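Local coordinates for protein response regulator (Helicobacter pylori, PDB 2PLN) that probably regulates transcription as an orphan response regulator, this chain being its N-terminal receiver domain, which lies ahead of a DNA-binding region in the full-length protein, at residues A[109-113]-A[126-130]. Residues are numbered along the deposited sequence; the frame is centred on the assembly and turned at random.
Sequences ADDYI and RIEAR
D111, on the edge strand 111-114 of the receiver domain, holds two arginines of helix 120-130, R126 and R130, through one carboxylate oxygen. R126 approaches close to the carboxylate plane: its NH1 lies 2.8 Å from D111 OD2 and donates to the syn lone pair in a fairly straight bond. R130 comes from above that plane and grips the same oxygen side-on, with its NE 2.9 Å and its NH2 3.2 Å from D111 OD2. The oxygen lies in the plane of either guanidinium, although the carboxylate itself is turned 61° from that of R126 and 52° from that of R130. Three N-H groups thus converge on OD2. The other oxygen, D111 OD1, takes the backbone N of Y112 on its anti side at 2.8 Å, which helps fix the rotation of the carboxylate.

R126 leaves the helix with CG anti to its backbone N (chi1 176°) and bends at chi3, which turns NH1 onto D111 OD2. Its aliphatic part runs past I113 in the opposite direction, bringing I113 CD1 to 3.6 Å from R126 CD, so methyl and methylene groups pack beside the ion pairs.

The network extends across the dimer. D111 OD1 and R126 NH1 form reciprocal salt bridges with R126 and D111 of the second subunit, R126 NH2 reaches E101 there, and R130 NH2 hydrogen-bonds to D110 O of that subunit. Helix 98-106, strand 111-114 and helix 120-130 make up the face through which receiver domains of the OmpR/PhoB family commonly dimerise. With several positive groups around a buried carboxylate, D111 is probably kept ionised, and the same charges join strand to helix and subunit to subunit.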
loop_
_atom_site.group_PDB
_atom_site.type_symbol
_atom_site.label_atom_id
_atom_site.label_comp_id
_atom_site.label_asym_id
_atom_site.label_seq_id
_atom_site.Cartn_x
_atom_site.Cartn_y
_atom_site.Cartn_z
ATOM N N ALA A 109 5.746 -6.246 6.344
ATOM C CA ALA A 109 5.762 -5.814 4.921
ATOM C C ALA A 109 5.099 -4.447 4.770
ATOM O O ALA A 109 4.161 -4.133 5.463
ATOM C CB ALA A 109 5.064 -6.848 4.025
ATOM N N ASP A 110 5.603 -3.640 3.846
ATOM C CA ASP A 110 5.060 -2.321 3.598
ATOM C C ASP A 110 3.904 -2.385 2.613
ATOM O O ASP A 110 3.085 -1.455 2.544
ATOM C CB ASP A 110 6.176 -1.410 3.089
ATOM C CG ASP A 110 7.226 -1.180 4.133
ATOM O OD1 ASP A 110 6.904 -0.473 5.114
ATOM O OD2 ASP A 110 8.357 -1.693 4.085
ATOM N N ASP A 111 3.831 -3.473 1.841
ATOM C CA ASP A 111 2.693 -3.644 0.985
ATOM C C ASP A 111 2.532 -5.105 0.617
ATOM O O ASP A 111 3.458 -5.925 0.782
ATOM C CB ASP A 111 2.869 -2.776 -0.277
ATOM C CG ASP A 111 1.545 -2.227 -0.818
ATOM O OD1 ASP A 111 0.466 -2.857 -0.597
ATOM O OD2 ASP A 111 1.514 -1.179 -1.499
ATOM N N TYR A 112 1.342 -5.423 0.132
ATOM C CA TYR A 112 1.004 -6.747 -0.370
ATOM C C TYR A 112 0.234 -6.542 -1.675
ATOM O O TYR A 112 -0.804 -5.856 -1.705
ATOM C CB TYR A 112 0.156 -7.488 0.665
ATOM C CG TYR A 112 -0.195 -8.912 0.281
ATOM C CD1 TYR A 112 -1.445 -9.216 -0.236
ATOM C CD2 TYR A 112 0.727 -9.972 0.446
ATOM C CE1 TYR A 112 -1.788 -10.554 -0.582
ATOM C CE2 TYR A 112 0.378 -11.303 0.105
ATOM C CZ TYR A 112 -0.866 -11.574 -0.413
ATOM O OH TYR A 112 -1.205 -12.902 -0.777
ATOM N N ILE A 113 0.743 -7.122 -2.762
ATOM C CA ILE A 113 0.256 -6.746 -4.082
ATOM C C ILE A 113 -0.112 -8.045 -4.794
ATOM O O ILE A 113 0.701 -8.950 -4.879
ATOM C CB ILE A 113 1.359 -5.971 -4.862
ATOM C CG1 ILE A 113 1.776 -4.696 -4.107
ATOM C CG2 ILE A 113 0.935 -5.664 -6.336
ATOM C CD1 ILE A 113 3.113 -4.189 -4.532
ATOM N N ARG A 126 3.046 2.987 -7.476
ATOM C CA ARG A 126 2.951 2.457 -6.098
ATOM C C ARG A 126 4.356 2.398 -5.470
ATOM O O ARG A 126 4.534 2.795 -4.332
ATOM C CB ARG A 126 2.341 1.058 -6.109
ATOM C CG ARG A 126 2.261 0.316 -4.724
ATOM C CD ARG A 126 1.497 -0.987 -4.806
ATOM N NE ARG A 126 0.114 -0.743 -5.224
ATOM C CZ ARG A 126 -0.904 -0.499 -4.385
ATOM N NH1 ARG A 126 -0.699 -0.534 -3.063
ATOM N NH2 ARG A 126 -2.133 -0.226 -4.877
ATOM N N ILE A 127 5.329 1.875 -6.224
ATOM C CA ILE A 127 6.715 1.788 -5.730
ATOM C C ILE A 127 7.244 3.173 -5.427
ATOM O O ILE A 127 7.833 3.387 -4.368
ATOM C CB ILE A 127 7.609 1.026 -6.726
ATOM C CG1 ILE A 127 7.152 -0.426 -6.783
ATOM C CG2 ILE A 127 9.096 1.094 -6.317
ATOM C CD1 ILE A 127 7.799 -1.248 -7.911
ATOM N N GLU A 128 7.005 4.109 -6.348
ATOM C CA GLU A 128 7.319 5.516 -6.113
ATOM C C GLU A 128 6.767 6.034 -4.794
ATOM O O GLU A 128 7.495 6.656 -4.018
ATOM C CB GLU A 128 6.722 6.383 -7.210
ATOM C CG GLU A 128 7.638 6.644 -8.355
ATOM C CD GLU A 128 7.036 7.690 -9.267
ATOM O OE1 GLU A 128 7.798 8.497 -9.766
ATOM O OE2 GLU A 128 5.794 7.728 -9.440
ATOM N N ALA A 129 5.473 5.783 -4.561
ATOM C CA ALA A 129 4.800 6.214 -3.333
ATOM C C ALA A 129 5.409 5.557 -2.091
ATOM O O ALA A 129 5.537 6.185 -1.049
ATOM C CB ALA A 129 3.288 5.912 -3.392
ATOM N N ARG A 130 5.781 4.285 -2.208
ATOM C CA ARG A 130 6.345 3.586 -1.072
ATOM C C ARG A 130 7.733 4.084 -0.704
ATOM O O ARG A 130 8.228 3.803 0.393
ATOM C CB ARG A 130 6.385 2.107 -1.362
ATOM C CG ARG A 130 5.007 1.499 -1.390
ATOM C CD ARG A 130 4.351 1.260 -0.000
ATOM N NE ARG A 130 2.940 1.072 -0.298
ATOM C CZ ARG A 130 2.011 2.015 -0.204
ATOM N NH1 ARG A 130 2.316 3.200 0.324
ATOM N NH2 ARG A 130 0.758 1.742 -0.582
#